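Local atomic coordinates of glycoside Hydrolase (Bacteroides uniformis, PDB entry 5TA0), a protein that probably hydrolyses agarose chains as a glycoside hydrolase of an intestinal Bacteroides, and is caught here with neoagarooctaose bound in its cleft. Residues Val200-Leu205 with Thr279-Asp284; Ala248-Glu253 with Glu301-Met306; Asn135-Asn140 with Tyr366-Ala371; Asn50-Ile55 with Ile323-Ala328. One frame throughout, in Å; residues are numbered along the deposited sequence. Where two conformers were deposited one is given.

Interactions 1, 3 and 4 reach one parallel eight-stranded barrel sheet, while interaction 2 packs the loop after strand 242-247 on helix 298-315. Interactions 3 and 4 adjoin, with centres 5 Å apart. Interaction 1 lies 11 Å from interaction 3 and 12 Å from both interaction 2 and interaction 4, whereas interaction 2 is 20 Å from interactions 3 and 4. The four earlier segments all precede the four later ones; interactions 3 and 4 cross along the chain, as do 1 and 2. Strand 321-326 neighbours both 277-285 and 364-369. Each interaction holds a glycan-pocket residue, but in interaction 3 it is Phe370, which takes no part in the contact between the segments.

Interaction 1: residues Val200-Leu205 with Thr279-Asp284; sequences VINEPL and TIHLYD. With GAL (beta-D-galactopyranose), chain C; AAL (3,6-anhydro-alpha-L-galactopyranose), chain B.
The imidazole of His281 is met at its edge by two side chains of segment 200-205: Glu203 OE2 and Asn202 OD1 both lie near the ring plane. The carboxylate of Glu203 is turned 60° from that ring, so the two flat groups meet crosswise and do not stack. This is a His-carboxylate hydrogen bond at the mouth of a beta/alpha barrel: Glu203 comes just after strand 197-199, fourth in the sheet, and His281 sits on strand 277-285, the sixth. Asn202-Glu203-Pro204 in this place matches the Asn-Glu-Pro signature of clan GH-A hydrolases, where the glutamate usually serves as acid/base; that role is inferred here.

His281 ND1 donates to Glu203 OE2 over 2.7 Å, and the N-H...O angle of 169° makes the bond nearly straight. The acceptor is reached on its anti side, 24° out of the carboxylate plane. The ring's other nitrogen, NE2, is hydrogen-bonded to Ser324 OG, and the bonds at ND1 and NE2 together hold the rotation of the imidazole. Asn202 OD1 approaches His281 CE1 to 3.2 Å but takes its hydrogen bond from Arg83.

Beyond CG the chain of Glu203 is extended, which carries its carboxylate to the sugars. Glu203 OE1 is 2.8 Å from O2 of the galactose (chain C). Glu203 OE1 is also 3.3 Å from O4 of the anhydrogalactose (chain B), the glycosidic oxygen that is joined to C1 of that galactose.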
# COMPACT_ATOMS: atom_id res chain seq x y z
N VAL A 200 12.40 5.69 -8.60
CA VAL A 200 13.02 6.09 -9.87
C VAL A 200 12.04 6.86 -10.76
O VAL A 200 12.31 7.98 -11.21
CB VAL A 200 13.63 4.86 -10.58
CG1 VAL A 200 14.06 5.19 -12.01
CG2 VAL A 200 14.82 4.33 -9.77
N ILE A 201 10.91 6.22 -11.04
CA ILE A 201 10.00 6.75 -12.08
C ILE A 201 8.59 6.24 -11.87
O ILE A 201 8.38 5.06 -11.59
CB ILE A 201 10.56 6.43 -13.49
CG1 ILE A 201 9.82 7.18 -14.60
CG2 ILE A 201 10.61 4.93 -13.74
CD1 ILE A 201 10.45 7.02 -15.94
N ASN A 202 7.61 7.12 -12.03
CA ASN A 202 6.21 6.78 -11.77
C ASN A 202 5.55 6.00 -12.92
O ASN A 202 5.55 6.47 -14.06
CB ASN A 202 5.43 8.07 -11.54
CG ASN A 202 4.02 7.83 -11.08
OD1 ASN A 202 3.79 7.34 -9.99
ND2 ASN A 202 3.04 8.19 -11.93
N GLU A 203 4.99 4.81 -12.63
CA GLU A 203 4.14 4.06 -13.57
C GLU A 203 4.70 4.00 -15.00
O GLU A 203 4.04 4.36 -15.98
CB GLU A 203 2.73 4.65 -13.55
CG GLU A 203 2.10 4.57 -12.16
CD GLU A 203 0.64 4.93 -12.08
OE1 GLU A 203 0.14 5.59 -13.01
OE2 GLU A 203 0.03 4.58 -11.04
N PRO A 204 5.93 3.49 -15.14
CA PRO A 204 6.59 3.57 -16.43
C PRO A 204 6.04 2.67 -17.52
O PRO A 204 6.04 3.09 -18.68
CB PRO A 204 8.04 3.23 -16.11
CG PRO A 204 7.96 2.34 -14.89
CD PRO A 204 6.82 2.96 -14.10
N LEU A 205 5.62 1.46 -17.19
CA LEU A 205 5.07 0.55 -18.19
C LEU A 205 3.71 0.95 -18.67
O LEU A 205 3.35 0.61 -19.80
CB LEU A 205 5.12 -0.92 -17.75
CG LEU A 205 6.56 -1.45 -17.57
CD1 LEU A 205 6.50 -2.93 -17.20
CD2 LEU A 205 7.43 -1.25 -18.81
N THR A 279 8.45 -0.98 -5.10
CA THR A 279 7.32 -0.09 -5.01
C THR A 279 6.29 -0.38 -6.10
O THR A 279 6.66 -0.61 -7.28
CB THR A 279 7.77 1.39 -4.98
OG1 THR A 279 6.59 2.22 -4.96
CG2 THR A 279 8.63 1.76 -6.15
N ILE A 280 5.02 -0.41 -5.68
CA ILE A 280 3.88 -0.67 -6.55
C ILE A 280 2.74 0.26 -6.18
O ILE A 280 2.73 0.85 -5.10
CB ILE A 280 3.41 -2.12 -6.49
CG1 ILE A 280 2.93 -2.52 -5.07
CG2 ILE A 280 4.50 -3.07 -6.97
CD1 ILE A 280 2.42 -3.94 -4.95
N HIS A 281 1.77 0.37 -7.08
CA HIS A 281 0.48 0.99 -6.82
C HIS A 281 -0.60 -0.05 -6.83
O HIS A 281 -0.54 -0.99 -7.60
CB HIS A 281 0.22 2.07 -7.86
CG HIS A 281 1.19 3.20 -7.77
ND1 HIS A 281 1.29 4.19 -8.72
CD2 HIS A 281 2.11 3.50 -6.81
CE1 HIS A 281 2.22 5.06 -8.36
NE2 HIS A 281 2.71 4.68 -7.20
N LEU A 282 -1.60 0.10 -5.96
CA LEU A 282 -2.69 -0.90 -5.84
C LEU A 282 -4.04 -0.21 -5.83
O LEU A 282 -4.41 0.44 -4.84
CB LEU A 282 -2.50 -1.74 -4.56
CG LEU A 282 -1.32 -2.70 -4.59
CD1 LEU A 282 -1.08 -3.24 -3.20
CD2 LEU A 282 -1.54 -3.82 -5.60
N TYR A 283 -4.79 -0.39 -6.91
CA TYR A 283 -6.10 0.21 -7.02
C TYR A 283 -7.19 -0.82 -7.27
O TYR A 283 -7.10 -1.65 -8.18
CB TYR A 283 -6.11 1.22 -8.13
CG TYR A 283 -5.43 2.52 -7.81
CD1 TYR A 283 -6.01 3.43 -6.96
CD2 TYR A 283 -4.24 2.86 -8.40
CE1 TYR A 283 -5.41 4.64 -6.71
CE2 TYR A 283 -3.64 4.07 -8.16
CZ TYR A 283 -4.23 4.97 -7.31
OH TYR A 283 -3.63 6.20 -7.09
N ASP A 284 -8.23 -0.74 -6.45
CA ASP A 284 -9.48 -1.45 -6.71
C ASP A 284 -10.20 -0.74 -7.86
O ASP A 284 -10.07 0.47 -8.03
CB ASP A 284 -10.40 -1.35 -5.48
CG ASP A 284 -10.03 -2.31 -4.35
OD1 ASP A 284 -9.41 -3.37 -4.61
OD2 ASP A 284 -10.42 -2.01 -3.21
C1 GAL C . -2.96 8.03 -12.27
C2 GAL C . -1.59 8.55 -11.88
C3 GAL C . -1.62 9.75 -10.94
C4 GAL C . -2.79 10.68 -11.20
C5 GAL C . -4.09 9.95 -11.41
C6 GAL C . -5.31 10.84 -11.71
O2 GAL C . -0.86 7.52 -11.22
O3 GAL C . -0.38 10.42 -11.23
O4 GAL C . -2.49 11.46 -12.38
O5 GAL C . -3.88 9.10 -12.53
O6 GAL C . -5.64 11.74 -10.63
C1 AAL B . -5.35 5.31 -16.08
C2 AAL B . -5.31 6.84 -16.04
C3 AAL B . -4.00 7.25 -15.42
C4 AAL B . -3.86 6.71 -14.02
C5 AAL B . -3.61 5.27 -14.36
C6 AAL B . -2.56 5.39 -15.44
O2 AAL B . -6.39 7.36 -15.26
O3 AAL B . -2.93 6.61 -16.14
O4 AAL B . -2.70 7.26 -13.45
O5 AAL B . -4.83 4.74 -14.87

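Interaction 2: residues Ala248-Glu253 with Glu301-Met306; sequences AFPDFE and EATMDM. With AAL (3,6-anhydro-alpha-L-galactopyranose), chain B; GAL (beta-D-galactopyranose), chain D.
Thr303 carries the first part of the contact that helix 298-315 makes with the loop following strand 242-247, the fifth of the barrel. Its CG2 lies anti to its own N and touches Phe252 CE2 at 3.7 Å; the same methyl reaches Pro250 CB at 4.1 Å. With chi1 at -54°, Thr303 OG1 lies beside the backbone N, hydrogen-bonded to Asn299 O, and also binds a water at 2.8 Å. That water donates to Pro250 O and accepts from Phe252 N, so one molecule ties the helix to two backbone groups of the loop. Thr303 O sits 3.3 Å from Phe252 CE2, at the ring edge.

Asp305 faces strands 602-609 and 631-642, with salt bridges to Arg360, Lys529 and Arg563. Then Met306, its chain extended, runs past Phe252 in the opposite direction and sets SD 3.9 Å from Phe252 CD2, a Met-aromatic contact in which sulfur stands 5.0 Å from the ring centroid, 64° off the normal.

The same loop reaches the glycan: Phe249 CZ lies 3.3 Å from O5 of the anhydrogalactose (chain B), while C6 of galactose (chain D) sits over one ring face. Contact with the helix is mostly apolar, apart from a carbonyl oxygen at the ring edge, which implies that this link rests on shape and one bridging water; Arg295 and Arg259 anchor the loop further.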
# COMPACT_ATOMS: atom_id res chain seq x y z
N ALA A 248 1.94 0.65 -12.11
CA ALA A 248 0.56 1.14 -12.17
C ALA A 248 -0.47 0.07 -11.86
O ALA A 248 -1.42 0.34 -11.09
CB ALA A 248 0.25 1.75 -13.54
N PHE A 249 -0.28 -1.12 -12.45
CA PHE A 249 -1.27 -2.20 -12.42
C PHE A 249 -0.55 -3.54 -12.37
O PHE A 249 -0.30 -4.14 -13.40
CB PHE A 249 -2.20 -2.13 -13.66
CG PHE A 249 -2.97 -0.85 -13.74
CD1 PHE A 249 -3.95 -0.56 -12.81
CD2 PHE A 249 -2.63 0.13 -14.70
CE1 PHE A 249 -4.62 0.66 -12.85
CE2 PHE A 249 -3.32 1.34 -14.73
CZ PHE A 249 -4.31 1.61 -13.80
N PRO A 250 -0.13 -3.99 -11.17
CA PRO A 250 0.59 -5.26 -11.03
C PRO A 250 -0.39 -6.41 -11.15
O PRO A 250 -1.10 -6.72 -10.19
CB PRO A 250 1.23 -5.17 -9.61
CG PRO A 250 0.34 -4.26 -8.88
CD PRO A 250 -0.24 -3.27 -9.88
N ASP A 251 -0.47 -6.97 -12.36
CA ASP A 251 -1.52 -7.91 -12.77
C ASP A 251 -0.88 -9.21 -13.24
O ASP A 251 -0.82 -9.52 -14.44
CB ASP A 251 -2.36 -7.28 -13.89
CG ASP A 251 -3.15 -6.05 -13.44
OD1 ASP A 251 -3.26 -5.80 -12.23
OD2 ASP A 251 -3.71 -5.34 -14.31
N PHE A 252 -0.41 -10.01 -12.30
CA PHE A 252 0.59 -11.03 -12.59
C PHE A 252 0.06 -12.21 -13.40
O PHE A 252 0.82 -12.83 -14.17
CB PHE A 252 1.19 -11.53 -11.28
CG PHE A 252 1.97 -10.49 -10.51
CD1 PHE A 252 2.38 -9.28 -11.07
CD2 PHE A 252 2.30 -10.77 -9.19
CE1 PHE A 252 3.14 -8.40 -10.34
CE2 PHE A 252 3.05 -9.87 -8.46
CZ PHE A 252 3.45 -8.68 -9.03
N GLU A 253 -1.22 -12.52 -13.23
CA GLU A 253 -1.81 -13.71 -13.83
C GLU A 253 -2.09 -13.52 -15.30
O GLU A 253 -2.37 -14.51 -16.01
CB GLU A 253 -3.09 -14.12 -13.08
CG GLU A 253 -4.36 -13.40 -13.46
CD GLU A 253 -4.48 -11.98 -12.96
OE1 GLU A 253 -3.55 -11.44 -12.32
OE2 GLU A 253 -5.55 -11.37 -13.17
N GLU A 301 -3.35 -10.19 -1.77
CA GLU A 301 -2.53 -11.14 -1.01
C GLU A 301 -1.65 -11.98 -1.95
O GLU A 301 -0.49 -12.27 -1.66
CB GLU A 301 -3.42 -12.06 -0.15
CG GLU A 301 -4.16 -11.37 0.99
CD GLU A 301 -3.23 -10.77 2.02
OE1 GLU A 301 -2.26 -11.44 2.43
OE2 GLU A 301 -3.45 -9.60 2.39
N ALA A 302 -2.22 -12.39 -3.08
CA ALA A 302 -1.49 -13.17 -4.08
C ALA A 302 -0.39 -12.33 -4.75
O ALA A 302 0.71 -12.82 -4.95
CB ALA A 302 -2.45 -13.73 -5.12
N THR A 303 -0.73 -11.09 -5.09
CA THR A 303 0.26 -10.20 -5.69
C THR A 303 1.48 -10.05 -4.77
O THR A 303 2.62 -10.25 -5.18
CB THR A 303 -0.37 -8.82 -5.93
OG1 THR A 303 -1.58 -8.99 -6.71
CG2 THR A 303 0.57 -7.88 -6.63
N MET A 304 1.21 -9.70 -3.53
CA MET A 304 2.31 -9.44 -2.57
C MET A 304 3.09 -10.70 -2.22
O MET A 304 4.32 -10.67 -2.17
CB MET A 304 1.78 -8.73 -1.34
CG MET A 304 1.27 -7.34 -1.62
SD MET A 304 0.79 -6.38 -0.18
CE MET A 304 -0.72 -7.21 0.24
N ASP A 305 2.39 -11.82 -2.05
CA ASP A 305 3.07 -13.11 -1.84
C ASP A 305 4.00 -13.50 -2.99
O ASP A 305 5.06 -14.08 -2.75
CB ASP A 305 2.07 -14.26 -1.58
CG ASP A 305 1.55 -14.31 -0.14
OD1 ASP A 305 1.83 -13.39 0.66
OD2 ASP A 305 0.81 -15.27 0.17
N MET A 306 3.62 -13.19 -4.22
CA MET A 306 4.44 -13.57 -5.35
C MET A 306 5.73 -12.76 -5.42
O MET A 306 6.80 -13.30 -5.66
CB MET A 306 3.63 -13.44 -6.63
CG MET A 306 4.23 -14.20 -7.79
SD MET A 306 3.02 -14.57 -9.08
CE MET A 306 3.92 -15.84 -9.99
C1 AAL B . -5.35 5.31 -16.08
C2 AAL B . -5.31 6.84 -16.04
C3 AAL B . -4.00 7.25 -15.42
C4 AAL B . -3.86 6.71 -14.02
C5 AAL B . -3.61 5.27 -14.36
C6 AAL B . -2.56 5.39 -15.44
O2 AAL B . -6.39 7.36 -15.26
O3 AAL B . -2.93 6.61 -16.14
O4 AAL B . -2.70 7.26 -13.45
O5 AAL B . -4.83 4.74 -14.87
C1 GAL D . -8.72 2.65 -18.44
C2 GAL D . -8.34 3.89 -17.66
C3 GAL D . -6.90 3.80 -17.15
C4 GAL D . -6.65 2.47 -16.46
C5 GAL D . -7.06 1.33 -17.38
C6 GAL D . -6.77 -0.03 -16.76
O1 GAL D . -10.12 2.67 -18.81
O2 GAL D . -8.44 5.06 -18.46
O3 GAL D . -6.71 4.93 -16.30
O4 GAL D . -7.41 2.38 -15.24
O5 GAL D . -8.46 1.48 -17.66
O6 GAL D . -7.13 -1.07 -17.67
O HOH W 1 -1.41 -9.32 -9.45

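Interaction 3: residues Asn135-Asn140 with Tyr366-Ala371; sequences NLILCN and YAMPFA. With EDO (1,2-ethanediol), chain S.
A tyrosine ring covered on both faces is the striking feature here. Ile137 CD1 lies over one face of Tyr366, and C2 of an ethanediol, probably from the crystallisation liquor, stands over the centre of the opposite face. The methyl makes a CH-pi contact, 3.8 Å from the ring centroid and 16° off the normal. At the edge, Tyr366 OH donates to Asn135 O over 2.7 Å, in the carbonyl plane and on a lone pair.

The strands involved, 134-140 and 364-369, are third and eighth in the barrel sheet. The axes of the short segments come no closer than 10.4 Å and cross at 80°, so the gap is bridged by side chains, one of which reaches a main-chain oxygen. Tyr366 reaches over with chi1 at -138°, off the staggered values. Ile137 CG1 adds a contact of 3.6 Å to Tyr366 CE1, and Ile137 CD1 also meets Met368 CE at 3.9 Å. Asn135 ND2 donates to ethanediol O2 over 3.1 Å.

The combination implies an apolar filling of the barrel closed by one polar clasp: the phenol's proton is satisfied by a main-chain oxygen, which anchors the far end of the ring, while Ile137 packs on one face and is itself backed by the methyl of Met368.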
# COMPACT_ATOMS: atom_id res chain seq x y z
N ASN A 135 8.18 12.66 5.97
CA ASN A 135 9.21 11.77 5.48
C ASN A 135 8.93 11.61 4.00
O ASN A 135 8.01 10.91 3.58
CB ASN A 135 9.16 10.44 6.21
CG ASN A 135 10.32 9.51 5.87
OD1 ASN A 135 11.22 9.89 5.13
ND2 ASN A 135 10.32 8.33 6.43
N LEU A 136 9.67 12.34 3.19
CA LEU A 136 9.30 12.48 1.78
C LEU A 136 9.66 11.30 0.92
O LEU A 136 10.80 10.81 0.94
CB LEU A 136 9.93 13.75 1.18
CG LEU A 136 9.56 14.11 -0.25
CD1 LEU A 136 8.10 14.51 -0.31
CD2 LEU A 136 10.47 15.22 -0.77
N ILE A 137 8.67 10.88 0.12
CA ILE A 137 8.91 10.04 -1.05
C ILE A 137 9.06 10.95 -2.25
O ILE A 137 8.14 11.65 -2.64
CB ILE A 137 7.74 9.05 -1.31
CG1 ILE A 137 7.40 8.25 -0.04
CG2 ILE A 137 8.06 8.14 -2.49
CD1 ILE A 137 6.11 7.47 -0.15
N LEU A 138 10.25 10.93 -2.85
CA LEU A 138 10.53 11.65 -4.09
C LEU A 138 10.41 10.68 -5.27
O LEU A 138 10.80 9.53 -5.16
CB LEU A 138 11.93 12.26 -4.00
CG LEU A 138 12.36 13.17 -5.15
CD1 LEU A 138 11.42 14.35 -5.37
CD2 LEU A 138 13.78 13.71 -4.93
N CYS A 139 9.86 11.16 -6.38
CA CYS A 139 9.74 10.36 -7.60
C CYS A 139 9.69 11.27 -8.79
O CYS A 139 9.21 12.42 -8.69
CB CYS A 139 8.46 9.51 -7.52
SG CYS A 139 8.23 8.30 -8.85
N ASN A 140 10.16 10.78 -9.93
CA ASN A 140 9.97 11.47 -11.22
C ASN A 140 8.70 10.98 -11.90
O ASN A 140 8.49 9.76 -12.04
CB ASN A 140 11.14 11.18 -12.15
CG ASN A 140 12.42 11.79 -11.66
OD1 ASN A 140 12.63 13.00 -11.78
ND2 ASN A 140 13.26 10.96 -11.04
N TYR A 366 6.31 1.68 3.69
CA TYR A 366 5.48 2.88 3.54
C TYR A 366 4.25 2.51 2.72
O TYR A 366 4.40 1.80 1.71
CB TYR A 366 6.26 3.95 2.75
CG TYR A 366 6.18 5.39 3.22
CD1 TYR A 366 7.29 6.21 3.13
CD2 TYR A 366 5.02 5.95 3.71
CE1 TYR A 366 7.25 7.53 3.51
CE2 TYR A 366 4.96 7.26 4.12
CZ TYR A 366 6.06 8.07 3.99
OH TYR A 366 5.95 9.40 4.37
N ALA A 367 3.07 2.94 3.11
CA ALA A 367 1.87 2.73 2.32
C ALA A 367 1.11 4.04 2.36
O ALA A 367 0.81 4.54 3.47
CB ALA A 367 1.04 1.58 2.86
N MET A 368 0.80 4.63 1.20
CA MET A 368 0.25 5.99 1.14
C MET A 368 -1.05 6.02 0.37
O MET A 368 -1.05 5.85 -0.86
CB MET A 368 1.27 6.93 0.51
CG MET A 368 0.93 8.41 0.52
SD MET A 368 2.36 9.45 0.18
CE MET A 368 3.23 9.28 1.74
N PRO A 369 -2.17 6.25 1.07
CA PRO A 369 -3.43 6.41 0.33
C PRO A 369 -3.32 7.54 -0.68
O PRO A 369 -2.74 8.59 -0.38
CB PRO A 369 -4.43 6.76 1.41
CG PRO A 369 -3.84 6.34 2.70
CD PRO A 369 -2.35 6.42 2.53
N PHE A 370 -3.86 7.34 -1.88
CA PHE A 370 -3.81 8.39 -2.89
C PHE A 370 -4.92 9.40 -2.65
O PHE A 370 -6.04 9.29 -3.14
CB PHE A 370 -3.80 7.88 -4.32
CG PHE A 370 -3.51 8.97 -5.29
CD1 PHE A 370 -2.32 9.71 -5.18
CD2 PHE A 370 -4.44 9.35 -6.24
CE1 PHE A 370 -2.04 10.74 -6.05
CE2 PHE A 370 -4.15 10.38 -7.13
CZ PHE A 370 -2.96 11.10 -7.02
N ALA A 371 -4.56 10.38 -1.85
CA ALA A 371 -5.39 11.53 -1.56
C ALA A 371 -4.44 12.71 -1.51
O ALA A 371 -3.47 12.68 -0.74
CB ALA A 371 -6.08 11.36 -0.23
C1 EDO S . 8.29 5.34 6.95
O1 EDO S . 9.34 5.52 7.90
C2 EDO S . 7.16 6.27 7.30
O2 EDO S . 7.60 7.58 7.62

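Interaction 4: residues Asn50-Ile55 with Ile323-Ala328; sequences NFHATI and ISQYSA. With AAL (3,6-anhydro-alpha-L-galactopyranose), chain E; GAL (beta-D-galactopyranose), chain C.
His52 CB points toward segment 323-328, and the torsion that places CG anti to its N (chi1 -168°) sends the ring in among the glycan and strand 321-326. On one flank of the ring, His52 CD2 comes within 4.2 Å of Ser324 O, which lies at the edge near the ring plane, and within 4.4 Å of Gln325 CG, which approaches obliquely. On the other flank His52 ND1 stands 4.2 Å from C6 of the anhydrogalactose (chain E). At the tip, His52 CE1 touches that C6 at 3.4 Å, again obliquely, and NE2 lies 3.6 Å from O3 of the same sugar while being hydrogen-bonded to Arg83. An edge-to-face contact with Phe370 completes the setting.

Strands 50-51 and 321-326, first and seventh of the barrel, flank strand 364-369, and both segments line the cleft at the C-terminal ends. Gln325, probably the engineered glutamine of this variant, extends beyond CG toward galactose (chain C), whose O3 is joined to C1 of the anhydrogalactose.

Contact between the segments is slight, 70 Å² in all, with no hydrogen bond between them and only long approaches. That implies two walls of one sugar cleft, each positioned by its own neighbours: His52 by Arg83, and Ser324 OG by Glu199 and His281.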
# COMPACT_ATOMS: atom_id res chain seq x y z
N ASN A 50 -1.25 8.72 6.62
CA ASN A 50 -0.55 9.72 5.86
C ASN A 50 -1.33 10.04 4.59
O ASN A 50 -2.38 9.42 4.33
CB ASN A 50 0.88 9.24 5.58
CG ASN A 50 0.88 7.93 4.82
OD1 ASN A 50 0.22 7.84 3.77
ND2 ASN A 50 1.56 6.91 5.33
N PHE A 51 -0.85 11.00 3.80
CA PHE A 51 -1.46 11.31 2.50
C PHE A 51 -0.43 11.93 1.57
O PHE A 51 0.71 12.23 1.98
CB PHE A 51 -2.75 12.14 2.62
CG PHE A 51 -2.59 13.60 2.99
CD1 PHE A 51 -3.11 14.60 2.17
CD2 PHE A 51 -2.02 13.98 4.20
CE1 PHE A 51 -3.06 15.94 2.55
CE2 PHE A 51 -1.95 15.33 4.56
CZ PHE A 51 -2.45 16.30 3.74
N HIS A 52 -0.84 12.06 0.31
CA HIS A 52 0.08 12.39 -0.80
C HIS A 52 0.17 13.91 -0.91
O HIS A 52 -0.41 14.51 -1.80
CB HIS A 52 -0.44 11.74 -2.08
CG HIS A 52 0.52 11.76 -3.23
ND1 HIS A 52 1.06 12.91 -3.77
CD2 HIS A 52 1.08 10.74 -3.92
CE1 HIS A 52 1.88 12.60 -4.75
NE2 HIS A 52 1.88 11.29 -4.88
N ALA A 53 0.93 14.52 -0.01
CA ALA A 53 1.04 15.97 0.13
C ALA A 53 2.42 16.30 0.68
O ALA A 53 3.21 15.42 0.96
CB ALA A 53 -0.06 16.51 1.04
N THR A 54 2.70 17.58 0.79
CA THR A 54 3.89 18.06 1.47
C THR A 54 3.47 19.16 2.43
O THR A 54 2.39 19.77 2.27
CB THR A 54 4.93 18.64 0.50
OG1 THR A 54 4.32 19.67 -0.27
CG2 THR A 54 5.49 17.57 -0.42
N ILE A 55 4.31 19.43 3.41
CA ILE A 55 4.04 20.51 4.37
C ILE A 55 4.12 21.92 3.78
O ILE A 55 3.53 22.85 4.34
CB ILE A 55 4.94 20.42 5.63
CG1 ILE A 55 6.42 20.68 5.30
CG2 ILE A 55 4.74 19.08 6.32
CD1 ILE A 55 7.32 20.68 6.52
N ILE A 323 4.01 0.98 -1.04
CA ILE A 323 2.79 1.17 -1.85
C ILE A 323 2.55 2.67 -1.90
O ILE A 323 1.91 3.25 -1.03
CB ILE A 323 1.59 0.35 -1.34
CG1 ILE A 323 1.97 -1.13 -1.13
CG2 ILE A 323 0.46 0.40 -2.35
CD1 ILE A 323 2.36 -1.46 0.28
N SER A 324 3.10 3.34 -2.93
CA SER A 324 3.14 4.79 -2.88
C SER A 324 1.85 5.49 -3.34
O SER A 324 1.72 6.69 -3.17
CB SER A 324 4.32 5.35 -3.65
OG SER A 324 4.38 4.88 -4.97
N GLN A 325 0.94 4.71 -3.92
CA GLN A 325 -0.45 5.13 -4.22
C GLN A 325 -1.36 3.93 -4.08
O GLN A 325 -1.08 2.90 -4.69
CB GLN A 325 -0.62 5.65 -5.65
CG GLN A 325 0.11 6.95 -5.98
CD GLN A 325 -0.03 7.35 -7.44
OE1 GLN A 325 -1.02 6.98 -8.14
NE2 GLN A 325 0.91 8.13 -7.92
N TYR A 326 -2.44 4.07 -3.32
CA TYR A 326 -3.45 3.01 -3.27
C TYR A 326 -4.80 3.59 -2.93
O TYR A 326 -4.90 4.67 -2.37
CB TYR A 326 -3.08 1.92 -2.28
CG TYR A 326 -3.22 2.21 -0.80
CD1 TYR A 326 -4.38 1.87 -0.11
CD2 TYR A 326 -2.16 2.74 -0.06
CE1 TYR A 326 -4.51 2.07 1.25
CE2 TYR A 326 -2.28 2.97 1.32
CZ TYR A 326 -3.44 2.59 1.96
OH TYR A 326 -3.60 2.74 3.33
N SER A 327 -5.81 2.80 -3.28
CA SER A 327 -7.24 2.89 -2.87
C SER A 327 -8.08 2.41 -4.05
O SER A 327 -7.99 1.23 -4.37
CB SER A 327 -7.70 4.20 -2.21
OG SER A 327 -7.68 5.26 -3.13
N ALA A 328 -8.92 3.27 -4.61
CA ALA A 328 -9.77 2.89 -5.76
C ALA A 328 -9.54 3.86 -6.91
O ALA A 328 -9.25 5.05 -6.70
CB ALA A 328 -11.24 2.91 -5.37
C1 AAL E . 0.22 11.05 -10.10
C2 AAL E . 1.71 11.30 -10.41
C3 AAL E . 2.23 12.55 -9.72
C4 AAL E . 1.31 13.72 -10.02
C5 AAL E . 0.12 13.32 -9.20
C6 AAL E . 0.77 12.88 -7.93
O2 AAL E . 1.92 11.48 -11.82
O3 AAL E . 2.06 12.39 -8.31
O4 AAL E . 1.89 14.92 -9.48
O5 AAL E . -0.55 12.21 -9.79
C1 GAL C . -2.96 8.03 -12.27
C2 GAL C . -1.59 8.55 -11.88
C3 GAL C . -1.62 9.75 -10.94
C4 GAL C . -2.79 10.68 -11.20
C5 GAL C . -4.09 9.95 -11.41
C6 GAL C . -5.31 10.84 -11.71
O2 GAL C . -0.86 7.52 -11.22
O3 GAL C . -0.38 10.42 -11.23
O4 GAL C . -2.49 11.46 -12.38
O5 GAL C . -3.88 9.10 -12.53
O6 GAL C . -5.64 11.74 -10.63